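PDB 3B9O: alkane monooxygenase, which binds flavin mononucleotide and belongs to the luciferase-like monooxygenases, a family built on the TIM-barrel fold. Local coordinates for residues Val244-Lys249 / Ile275-Gly280; Tyr169-Gly174 / His197-Ser202; Phe10-Val15 / Ala77-Val82. All coordinates share one frame; numbering follows the deposited sequence.

Overall arrangement
Contacts 1 and 3 both reach the parallel barrel sheet and meet each other near the flavin mononucleotide, where Phe245 of one packs against Phe10 of the other. Contact 1 is buried and joins two adjacent barrel strands through regular backbone hydrogen bonds. Contact 3, partly buried, lies beside the C-terminal part of strand 6-12; the two segments there are held by apolar side chains and a shared water. Contact 2 is peripheral, its centre about 26 Å from that of the chain, and ties the C-terminal part of helix 154-174 to a loop through isoleucine packing and a lysine–histidine bond. Its nearest atoms are about 11 Å from contact 1 and 19 Å from contact 3.

Contact 1: Val244-Lys249 / Ile275-Gly280; sequences VFLGGK and IKMFAG. With FMN (flavin mononucleotide), chain C.
The ring of Phe245 is wedged between protein backbone and cofactor: its edge faces Gly280, with CE2 3.8 Å from Gly280 N close to the ring plane, while the flavin methyl C7M sits 3.4 Å above the centre of one face in CH-pi fashion. With CG anti to the backbone N (chi1 -178°), the flat apolar ring is directed to the flavin, and with no side chain at Gly280 the ring edge can come up to the backbone. Behind it the strands pair in parallel. Val244 N donates to Lys276 O (2.8 Å), Phe278 N to Val244 O (2.8 Å) and Leu246 N to Phe278 O (2.9 Å). Val244, Leu246 and Met277 share the other face of the sheet, where the unbranched, flexible thioether of Met277 fills in beside Val244, SD 4.0 Å from CB. Branched Ile275, just before its strand, brings CG2 to 3.5 Å from Val244 CG2. Beyond the last of these bonds a water joins Leu246 O, Gly248 O and Gly280 N. Gly248, at phi 132°, adopts a backbone shape that calls for glycine. The pair forms a beta-alpha-beta crossover whose helix 251-265 covers Val244 and Leu246; strand 223-227 pairs with the first strand, strands 350-354 and 374-378 with the second.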
loop_
_atom_site.group_PDB
_atom_site.type_symbol
_atom_site.label_atom_id
_atom_site.label_comp_id
_atom_site.label_asym_id
_atom_site.label_seq_id
_atom_site.Cartn_x
_atom_site.Cartn_y
_atom_site.Cartn_z
ATOM N N VAL A 244 -8.399 1.719 -2.090
ATOM C CA VAL A 244 -7.783 3.039 -1.995
ATOM C C VAL A 244 -7.277 3.252 -0.585
ATOM O O VAL A 244 -8.000 3.014 0.365
ATOM C CB VAL A 244 -8.773 4.174 -2.426
ATOM C CG1 VAL A 244 -8.072 5.515 -2.481
ATOM C CG2 VAL A 244 -9.418 3.845 -3.768
ATOM N N PHE A 245 -6.006 3.647 -0.458
ATOM C CA PHE A 245 -5.401 3.979 0.838
ATOM C C PHE A 245 -5.487 5.524 0.964
ATOM O O PHE A 245 -4.735 6.259 0.335
ATOM C CB PHE A 245 -3.948 3.437 0.845
ATOM C CG PHE A 245 -3.162 3.644 2.149
ATOM C CD1 PHE A 245 -1.758 3.475 2.132
ATOM C CD2 PHE A 245 -3.775 4.025 3.363
ATOM C CE1 PHE A 245 -0.994 3.670 3.320
ATOM C CE2 PHE A 245 -3.008 4.209 4.570
ATOM C CZ PHE A 245 -1.620 4.041 4.527
ATOM N N LEU A 246 -6.420 5.980 1.782
ATOM C CA LEU A 246 -6.723 7.394 1.997
ATOM C C LEU A 246 -5.937 7.989 3.149
ATOM O O LEU A 246 -5.629 7.310 4.149
ATOM C CB LEU A 246 -8.176 7.509 2.374
ATOM C CG LEU A 246 -9.366 7.768 1.454
ATOM C CD1 LEU A 246 -9.047 7.758 0.016
ATOM C CD2 LEU A 246 -10.521 6.856 1.852
ATOM N N GLY A 247 -5.600 9.265 2.999
ATOM C CA GLY A 247 -5.120 10.070 4.115
ATOM C C GLY A 247 -6.306 10.633 4.871
ATOM O O GLY A 247 -7.387 10.795 4.305
ATOM N N GLY A 248 -6.116 10.925 6.164
ATOM C CA GLY A 248 -7.189 11.493 6.981
ATOM C C GLY A 248 -7.324 10.762 8.288
ATOM O O GLY A 248 -7.121 9.540 8.346
ATOM N N LYS A 249 -7.647 11.510 9.344
ATOM C CA LYS A 249 -7.642 10.985 10.722
ATOM C C LYS A 249 -8.961 11.129 11.457
ATOM O O LYS A 249 -9.034 10.810 12.651
ATOM C CB LYS A 249 -6.547 11.617 11.583
ATOM C CG LYS A 249 -6.447 13.124 11.484
ATOM C CD LYS A 249 -5.636 13.799 12.621
ATOM C CE LYS A 249 -4.425 13.028 13.113
ATOM N NZ LYS A 249 -3.320 14.009 13.439
ATOM N N ILE A 275 -15.072 -0.531 -5.079
ATOM C CA ILE A 275 -13.870 0.113 -4.578
ATOM C C ILE A 275 -13.925 0.005 -3.050
ATOM O O ILE A 275 -14.884 0.478 -2.437
ATOM C CB ILE A 275 -13.796 1.627 -4.996
ATOM C CG1 ILE A 275 -14.060 1.832 -6.497
ATOM C CG2 ILE A 275 -12.445 2.217 -4.586
ATOM C CD1 ILE A 275 -14.341 3.310 -6.900
ATOM N N LYS A 276 -12.909 -0.567 -2.426
ATOM C CA LYS A 276 -12.792 -0.588 -0.957
ATOM C C LYS A 276 -11.931 0.570 -0.469
ATOM O O LYS A 276 -10.943 0.936 -1.109
ATOM C CB LYS A 276 -12.166 -1.914 -0.517
ATOM C CG LYS A 276 -12.907 -3.129 -1.021
ATOM C CD LYS A 276 -14.136 -3.421 -0.161
ATOM C CE LYS A 276 -14.835 -4.699 -0.645
ATOM N NZ LYS A 276 -15.628 -5.376 0.405
ATOM N N MET A 277 -12.322 1.162 0.651
ATOM C CA MET A 277 -11.657 2.363 1.179
ATOM C C MET A 277 -10.933 1.975 2.450
ATOM O O MET A 277 -11.553 1.379 3.337
ATOM C CB MET A 277 -12.705 3.436 1.480
ATOM C CG MET A 277 -13.502 3.864 0.221
ATOM S SD MET A 277 -12.520 4.742 -1.011
ATOM C CE MET A 277 -13.755 4.900 -2.299
ATOM N N PHE A 278 -9.632 2.282 2.509
ATOM C CA PHE A 278 -8.734 1.948 3.623
ATOM C C PHE A 278 -8.195 3.240 4.272
ATOM O O PHE A 278 -7.797 4.147 3.571
ATOM C CB PHE A 278 -7.561 1.081 3.123
ATOM C CG PHE A 278 -7.955 -0.352 2.828
ATOM C CD1 PHE A 278 -8.601 -0.683 1.632
ATOM C CD2 PHE A 278 -7.690 -1.366 3.756
ATOM C CE1 PHE A 278 -8.973 -2.039 1.340
ATOM C CE2 PHE A 278 -8.081 -2.711 3.502
ATOM C CZ PHE A 278 -8.726 -3.036 2.286
ATOM N N ALA A 279 -8.273 3.334 5.598
ATOM C CA ALA A 279 -7.679 4.424 6.344
ATOM C C ALA A 279 -6.420 3.933 7.035
ATOM O O ALA A 279 -6.266 2.730 7.250
ATOM C CB ALA A 279 -8.678 4.953 7.376
ATOM N N GLY A 280 -5.491 4.838 7.347
ATOM C CA GLY A 280 -4.366 4.478 8.216
ATOM C C GLY A 280 -4.845 4.573 9.664
ATOM O O GLY A 280 -5.795 5.312 9.983
HETATM N N1 FMN C . 4.365 7.347 -2.327
HETATM C C2 FMN C . 5.403 6.500 -2.518
HETATM O O2 FMN C . 6.275 6.811 -3.381
HETATM N N3 FMN C . 5.457 5.350 -1.770
HETATM C C4 FMN C . 4.486 5.043 -0.851
HETATM O O4 FMN C . 4.551 3.986 -0.189
HETATM C C4A FMN C . 3.403 5.915 -0.657
HETATM N N5 FMN C . 2.398 5.669 0.237
HETATM C C5A FMN C . 1.377 6.572 0.390
HETATM C C6 FMN C . 0.331 6.359 1.308
HETATM C C7 FMN C . -0.716 7.293 1.442
HETATM C C7M FMN C . -1.846 7.080 2.426
HETATM C C8 FMN C . -0.725 8.435 0.655
HETATM C C8M FMN C . -1.840 9.447 0.790
HETATM C C9 FMN C . 0.310 8.664 -0.260
HETATM C C9A FMN C . 1.364 7.744 -0.398
HETATM N N10 FMN C . 2.366 7.970 -1.286
HETATM C C10 FMN C . 3.378 7.087 -1.421
HETATM C "C1'" FMN C . 2.391 9.180 -2.135
HETATM C "C2'" FMN C . 1.818 8.850 -3.524
HETATM O "O2'" FMN C . 1.480 7.466 -3.623
HETATM C "C3'" FMN C . 2.724 9.199 -4.716
HETATM O "O3'" FMN C . 4.086 8.751 -4.545
HETATM C "C4'" FMN C . 2.600 10.673 -5.162
HETATM O "O4'" FMN C . 3.877 11.313 -5.254
HETATM C "C5'" FMN C . 1.696 11.538 -4.278
HETATM O "O5'" FMN C . 0.406 11.436 -4.866
HETATM P P FMN C . -0.683 12.616 -4.817
HETATM O O1P FMN C . 0.118 13.888 -5.039
HETATM O O2P FMN C . -1.622 12.235 -5.923
HETATM O O3P FMN C . -1.266 12.596 -3.416
HETATM O O HOH W 1 -6.064 7.622 6.702
HETATM O O HOH W 2 -7.087 7.449 10.023
#

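Contact 2: Tyr169-Gly174 / His197-Ser202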
loop_
_atom_site.group_PDB
_atom_site.type_symbol
_atom_site.label_atom_id
_atom_site.label_comp_id
_atom_site.label_asym_id
_atom_site.label_seq_id
_atom_site.Cartn_x
_atom_site.Cartn_y
_atom_site.Cartn_z
ATOM N N TYR A 169 -2.744 -4.171 -18.130
ATOM C CA TYR A 169 -4.068 -4.817 -18.347
ATOM C C TYR A 169 -4.105 -5.636 -19.649
ATOM O O TYR A 169 -4.576 -6.772 -19.647
ATOM C CB TYR A 169 -5.226 -3.799 -18.423
ATOM C CG TYR A 169 -5.512 -2.962 -17.190
ATOM C CD1 TYR A 169 -6.060 -1.681 -17.335
ATOM C CD2 TYR A 169 -5.243 -3.434 -15.884
ATOM C CE1 TYR A 169 -6.358 -0.880 -16.239
ATOM C CE2 TYR A 169 -5.547 -2.633 -14.751
ATOM C CZ TYR A 169 -6.090 -1.352 -14.955
ATOM O OH TYR A 169 -6.399 -0.561 -13.880
ATOM N N LYS A 170 -3.618 -5.067 -20.768
ATOM C CA LYS A 170 -3.589 -5.836 -22.042
ATOM C C LYS A 170 -2.775 -7.127 -21.928
ATOM O O LYS A 170 -3.238 -8.177 -22.313
ATOM C CB LYS A 170 -3.054 -4.990 -23.184
ATOM C CG LYS A 170 -4.026 -3.857 -23.613
ATOM C CD LYS A 170 -3.270 -2.820 -24.462
ATOM C CE LYS A 170 -4.258 -1.703 -24.785
ATOM N NZ LYS A 170 -3.768 -0.845 -25.864
ATOM N N LEU A 171 -1.571 -7.032 -21.383
ATOM C CA LEU A 171 -0.736 -8.221 -21.096
ATOM C C LEU A 171 -1.410 -9.275 -20.206
ATOM O O LEU A 171 -1.468 -10.473 -20.521
ATOM C CB LEU A 171 0.631 -7.777 -20.504
ATOM C CG LEU A 171 1.511 -6.906 -21.423
ATOM C CD1 LEU A 171 2.705 -6.329 -20.675
ATOM C CD2 LEU A 171 1.972 -7.713 -22.700
ATOM N N TRP A 172 -1.945 -8.816 -19.091
ATOM C CA TRP A 172 -2.492 -9.704 -18.086
ATOM C C TRP A 172 -3.830 -10.349 -18.424
ATOM O O TRP A 172 -4.066 -11.469 -18.021
ATOM C CB TRP A 172 -2.641 -8.951 -16.765
ATOM C CG TRP A 172 -1.340 -8.614 -16.097
ATOM C CD1 TRP A 172 -0.195 -9.351 -16.125
ATOM C CD2 TRP A 172 -1.096 -7.514 -15.208
ATOM N NE1 TRP A 172 0.771 -8.748 -15.349
ATOM C CE2 TRP A 172 0.241 -7.634 -14.754
ATOM C CE3 TRP A 172 -1.874 -6.419 -14.763
ATOM C CZ2 TRP A 172 0.836 -6.682 -13.909
ATOM C CZ3 TRP A 172 -1.302 -5.484 -13.915
ATOM C CH2 TRP A 172 0.051 -5.623 -13.485
ATOM N N GLU A 173 -4.689 -9.612 -19.136
ATOM C CA GLU A 173 -6.082 -9.979 -19.370
ATOM C C GLU A 173 -6.319 -10.424 -20.794
ATOM O O GLU A 173 -7.178 -11.258 -21.043
ATOM C CB GLU A 173 -7.026 -8.791 -19.116
ATOM C CG GLU A 173 -7.023 -8.217 -17.667
ATOM C CD GLU A 173 -7.640 -9.190 -16.671
ATOM O OE1 GLU A 173 -7.211 -9.176 -15.509
ATOM O OE2 GLU A 173 -8.546 -9.951 -17.057
ATOM N N GLY A 174 -5.583 -9.848 -21.723
ATOM C CA GLY A 174 -5.911 -10.052 -23.149
ATOM C C GLY A 174 -4.939 -10.864 -24.015
ATOM O O GLY A 174 -5.304 -11.379 -25.095
ATOM N N HIS A 197 -1.677 -14.103 -28.060
ATOM C CA HIS A 197 -1.878 -12.929 -28.932
ATOM C C HIS A 197 -0.962 -11.762 -28.649
ATOM O O HIS A 197 -0.729 -11.419 -27.486
ATOM C CB HIS A 197 -3.344 -12.427 -28.832
ATOM C CG HIS A 197 -4.364 -13.496 -29.023
ATOM N ND1 HIS A 197 -4.582 -14.096 -30.242
ATOM C CD2 HIS A 197 -5.201 -14.104 -28.148
ATOM C CE1 HIS A 197 -5.501 -15.029 -30.113
ATOM N NE2 HIS A 197 -5.900 -15.048 -28.854
ATOM N N GLU A 198 -0.448 -11.127 -29.713
ATOM C CA GLU A 198 0.179 -9.807 -29.590
ATOM C C GLU A 198 -0.880 -8.851 -29.035
ATOM O O GLU A 198 -2.084 -9.060 -29.227
ATOM C CB GLU A 198 0.701 -9.293 -30.939
ATOM C CG GLU A 198 2.014 -9.880 -31.356
ATOM C CD GLU A 198 2.460 -9.507 -32.773
ATOM O OE1 GLU A 198 1.741 -8.775 -33.511
ATOM O OE2 GLU A 198 3.571 -9.958 -33.139
ATOM N N ILE A 199 -0.441 -7.846 -28.291
ATOM C CA ILE A 199 -1.375 -6.826 -27.784
ATOM C C ILE A 199 -1.373 -5.576 -28.661
ATOM O O ILE A 199 -2.321 -4.796 -28.624
ATOM C CB ILE A 199 -1.112 -6.424 -26.287
ATOM C CG1 ILE A 199 0.291 -5.802 -26.128
ATOM C CG2 ILE A 199 -1.393 -7.633 -25.366
ATOM C CD1 ILE A 199 0.540 -5.009 -24.808
ATOM N N ASN A 200 -0.310 -5.390 -29.437
ATOM C CA ASN A 200 -0.209 -4.247 -30.345
ATOM C C ASN A 200 -0.595 -2.940 -29.703
ATOM O O ASN A 200 -1.472 -2.187 -30.211
ATOM C CB ASN A 200 -1.024 -4.493 -31.612
ATOM C CG ASN A 200 -0.571 -5.724 -32.329
ATOM O OD1 ASN A 200 -1.352 -6.633 -32.550
ATOM N ND2 ASN A 200 0.726 -5.792 -32.634
ATOM N N HIS A 201 0.059 -2.672 -28.578
ATOM C CA HIS A 201 -0.151 -1.431 -27.882
ATOM C C HIS A 201 0.716 -0.333 -28.476
ATOM O O HIS A 201 1.895 -0.503 -28.737
ATOM C CB HIS A 201 0.121 -1.551 -26.370
ATOM C CG HIS A 201 0.110 -0.229 -25.671
ATOM N ND1 HIS A 201 -1.009 0.260 -25.042
ATOM C CD2 HIS A 201 1.052 0.734 -25.566
ATOM C CE1 HIS A 201 -0.753 1.468 -24.570
ATOM N NE2 HIS A 201 0.495 1.773 -24.865
ATOM N N SER A 202 0.101 0.826 -28.618
ATOM C CA SER A 202 0.735 1.954 -29.232
ATOM C C SER A 202 0.138 3.173 -28.549
ATOM O O SER A 202 -1.060 3.394 -28.639
ATOM C CB SER A 202 0.390 1.916 -30.738
ATOM O OG SER A 202 1.449 2.499 -31.470
HETATM O O HOH W 3 -3.802 -2.625 -28.174
#
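Ile199 and Lys170, which bury the most surface here, bring a loop against the C-terminal part of helix 154-174, just before that loop enters the small antiparallel hairpin of strands 201-202 and 207-208. The branched side chain of Ile199 straddles the helix surface. Its CG1 stands between backbone N and carbonyl carbon (chi1 62°), which spreads the two branches over different parts of the turn: CG2 rests 3.6 Å from Lys170 O, while CD1 reaches Leu171, 3.7 Å from its CD2. A beta-branched residue suits a spot where two neighbouring helical residues must be covered at once, and Leu171 carries the apolar patch inward to helix 112-125. Gly174, next in buried surface, offers only backbone, and its carbonyl O faces the edge of the His197 ring.

Lys170 has a double role. Its CB packs against Ile199, and its extended chain then crosses the His201 side chain at about a right angle, bringing the ammonium group to the imidazole. A long flexible side chain with a charged end suits this partly exposed position, where NZ also forms a salt bridge with Glu166 and donates to a water, 2.9 Å away, that in turn donates to Ile199 O. On the far side of the imidazole, His201 NE2 is hydrogen-bonded to Glu163, consistent with a neutral ring carrying its proton there and accepting at ND1. Lys170 NZ meets that ND1 at 3.1 Å, approaching 21° out of the ring plane.

Contact 3: Phe10-Val15 / Ala77-Val82; sequences FEMNCV and AVQIPV
Met12 lays the end of its side chain across Gln79 at about a right angle, its SD 3.6 Å from Gln79 CD, while its methyl CE reaches Val82 CG1 at 3.6 Å. CG lies anti to the backbone N (chi1 -170°) and the chain continues extended, so the unbranched thioether reaches from segment 10-15 to the 77-82 loop. Cys14 follows, small enough to fit beside the loop backbone, with SG 4.0 Å from Gln79 CG. At the partly exposed end Val15 CG1 packs on the methyl CB of Ala77 at 3.8 Å. Between the backbones, Val82 CA makes a bent CH...O contact with Asn13 O at 3.5 Å, and a water accepts from Val15 N (2.8 Å) and donates to Pro81 O (2.6 Å) and Ala77 O.

The next shell fixes these groups. The amide of Gln79 is held at both ends, OE1 by Tyr63 and NE2 by His17 O, so its aliphatic part is presented steadily to Met12. Glu11 OE1 takes Met12 N on its anti lone pair and also forms a salt bridge with Arg30. Ala77 closes helix 71-75 in a Schellman motif, and the peptide bond before Pro81 is cis.

The two segments therefore adhere chiefly by apolar packing, while the water supplies the polar link from Val15 to Ala77 and Pro81, between segments that share no direct hydrogen bond.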
loop_
_atom_site.group_PDB
_atom_site.type_symbol
_atom_site.label_atom_id
_atom_site.label_comp_id
_atom_site.label_asym_id
_atom_site.label_seq_id
_atom_site.Cartn_x
_atom_site.Cartn_y
_atom_site.Cartn_z
ATOM N N PHE A 10 0.965 -2.464 7.869
ATOM C CA PHE A 10 1.707 -1.467 7.097
ATOM C C PHE A 10 3.213 -1.583 7.365
ATOM O O PHE A 10 3.696 -1.471 8.518
ATOM C CB PHE A 10 1.226 -0.057 7.418
ATOM C CG PHE A 10 1.636 0.981 6.430
ATOM C CD1 PHE A 10 1.583 0.734 5.063
ATOM C CD2 PHE A 10 2.042 2.246 6.873
ATOM C CE1 PHE A 10 1.951 1.715 4.145
ATOM C CE2 PHE A 10 2.387 3.247 5.943
ATOM C CZ PHE A 10 2.328 2.992 4.603
ATOM N N GLU A 11 3.963 -1.780 6.292
ATOM C CA GLU A 11 5.388 -2.106 6.443
ATOM C C GLU A 11 6.206 -1.487 5.312
ATOM O O GLU A 11 5.660 -0.975 4.346
ATOM C CB GLU A 11 5.505 -3.657 6.483
ATOM C CG GLU A 11 6.804 -4.294 6.876
ATOM C CD GLU A 11 7.500 -3.702 8.130
ATOM O OE1 GLU A 11 8.110 -2.640 8.014
ATOM O OE2 GLU A 11 7.497 -4.323 9.193
ATOM N N MET A 12 7.527 -1.525 5.452
ATOM C CA MET A 12 8.440 -1.098 4.402
ATOM C C MET A 12 9.773 -1.798 4.645
ATOM O O MET A 12 10.212 -1.931 5.800
ATOM C CB MET A 12 8.640 0.446 4.397
ATOM C CG MET A 12 9.410 0.977 3.153
ATOM S SD MET A 12 9.288 2.779 3.038
ATOM C CE MET A 12 10.656 3.110 1.943
ATOM N N ASN A 13 10.434 -2.172 3.539
ATOM C CA ASN A 13 11.703 -2.890 3.580
ATOM C C ASN A 13 12.859 -1.877 3.862
ATOM O O ASN A 13 13.711 -1.629 3.000
ATOM C CB ASN A 13 11.924 -3.611 2.242
ATOM C CG ASN A 13 12.961 -4.694 2.318
ATOM O OD1 ASN A 13 13.168 -5.429 1.339
ATOM N ND2 ASN A 13 13.594 -4.852 3.499
ATOM N N CYS A 14 12.866 -1.312 5.062
ATOM C CA CYS A 14 13.875 -0.319 5.457
ATOM C C CYS A 14 13.895 -0.245 6.963
ATOM O O CYS A 14 13.176 -0.986 7.616
ATOM C CB CYS A 14 13.582 1.068 4.860
ATOM S SG CYS A 14 12.025 1.881 5.444
ATOM N N VAL A 15 14.645 0.709 7.505
ATOM C CA VAL A 15 14.733 0.869 8.956
ATOM C C VAL A 15 13.636 1.803 9.469
ATOM O O VAL A 15 12.694 1.330 10.151
ATOM C CB VAL A 15 16.151 1.339 9.404
ATOM C CG1 VAL A 15 16.204 1.604 10.927
ATOM C CG2 VAL A 15 17.222 0.356 8.908
ATOM N N ALA A 77 17.996 7.307 9.571
ATOM C CA ALA A 77 17.471 6.142 8.810
ATOM C C ALA A 77 16.039 6.331 8.232
ATOM O O ALA A 77 15.194 5.401 8.247
ATOM C CB ALA A 77 17.575 4.872 9.650
ATOM N N VAL A 78 15.797 7.523 7.713
ATOM C CA VAL A 78 14.495 7.906 7.140
ATOM C C VAL A 78 14.347 7.321 5.722
ATOM O O VAL A 78 14.629 7.982 4.726
ATOM C CB VAL A 78 14.290 9.479 7.192
ATOM C CG1 VAL A 78 13.005 9.910 6.423
ATOM C CG2 VAL A 78 14.248 9.962 8.645
ATOM N N GLN A 79 13.964 6.035 5.652
ATOM C CA GLN A 79 13.707 5.351 4.375
ATOM C C GLN A 79 14.959 5.180 3.506
ATOM O O GLN A 79 14.863 4.918 2.327
ATOM C CB GLN A 79 12.540 6.003 3.620
ATOM C CG GLN A 79 11.212 5.659 4.332
ATOM C CD GLN A 79 9.949 6.250 3.720
ATOM O OE1 GLN A 79 9.809 6.356 2.500
ATOM N NE2 GLN A 79 9.002 6.613 4.582
ATOM N N ILE A 80 16.126 5.346 4.141
ATOM C CA ILE A 80 17.446 5.018 3.575
ATOM C C ILE A 80 18.269 4.461 4.768
ATOM O O ILE A 80 18.236 5.010 5.858
ATOM C CB ILE A 80 18.103 6.239 2.826
ATOM C CG1 ILE A 80 19.337 5.773 1.997
ATOM C CG2 ILE A 80 18.394 7.421 3.823
ATOM C CD1 ILE A 80 19.949 6.795 1.046
ATOM N N PRO A 81 18.861 3.278 4.618
ATOM C CA PRO A 81 18.821 2.383 3.455
ATOM C C PRO A 81 17.385 1.831 3.215
ATOM O O PRO A 81 16.549 1.816 4.150
ATOM C CB PRO A 81 19.760 1.262 3.870
ATOM C CG PRO A 81 19.601 1.219 5.403
ATOM C CD PRO A 81 19.592 2.673 5.748
ATOM N N VAL A 82 17.118 1.424 1.971
ATOM C CA VAL A 82 15.852 0.785 1.585
ATOM C C VAL A 82 16.154 -0.370 0.630
ATOM O O VAL A 82 16.870 -0.176 -0.348
ATOM C CB VAL A 82 14.982 1.583 0.597
ATOM C CG1 VAL A 82 13.466 1.317 0.708
ATOM C CG2 VAL A 82 15.533 2.936 0.138
HETATM O O HOH W 4 15.886 2.929 6.404
#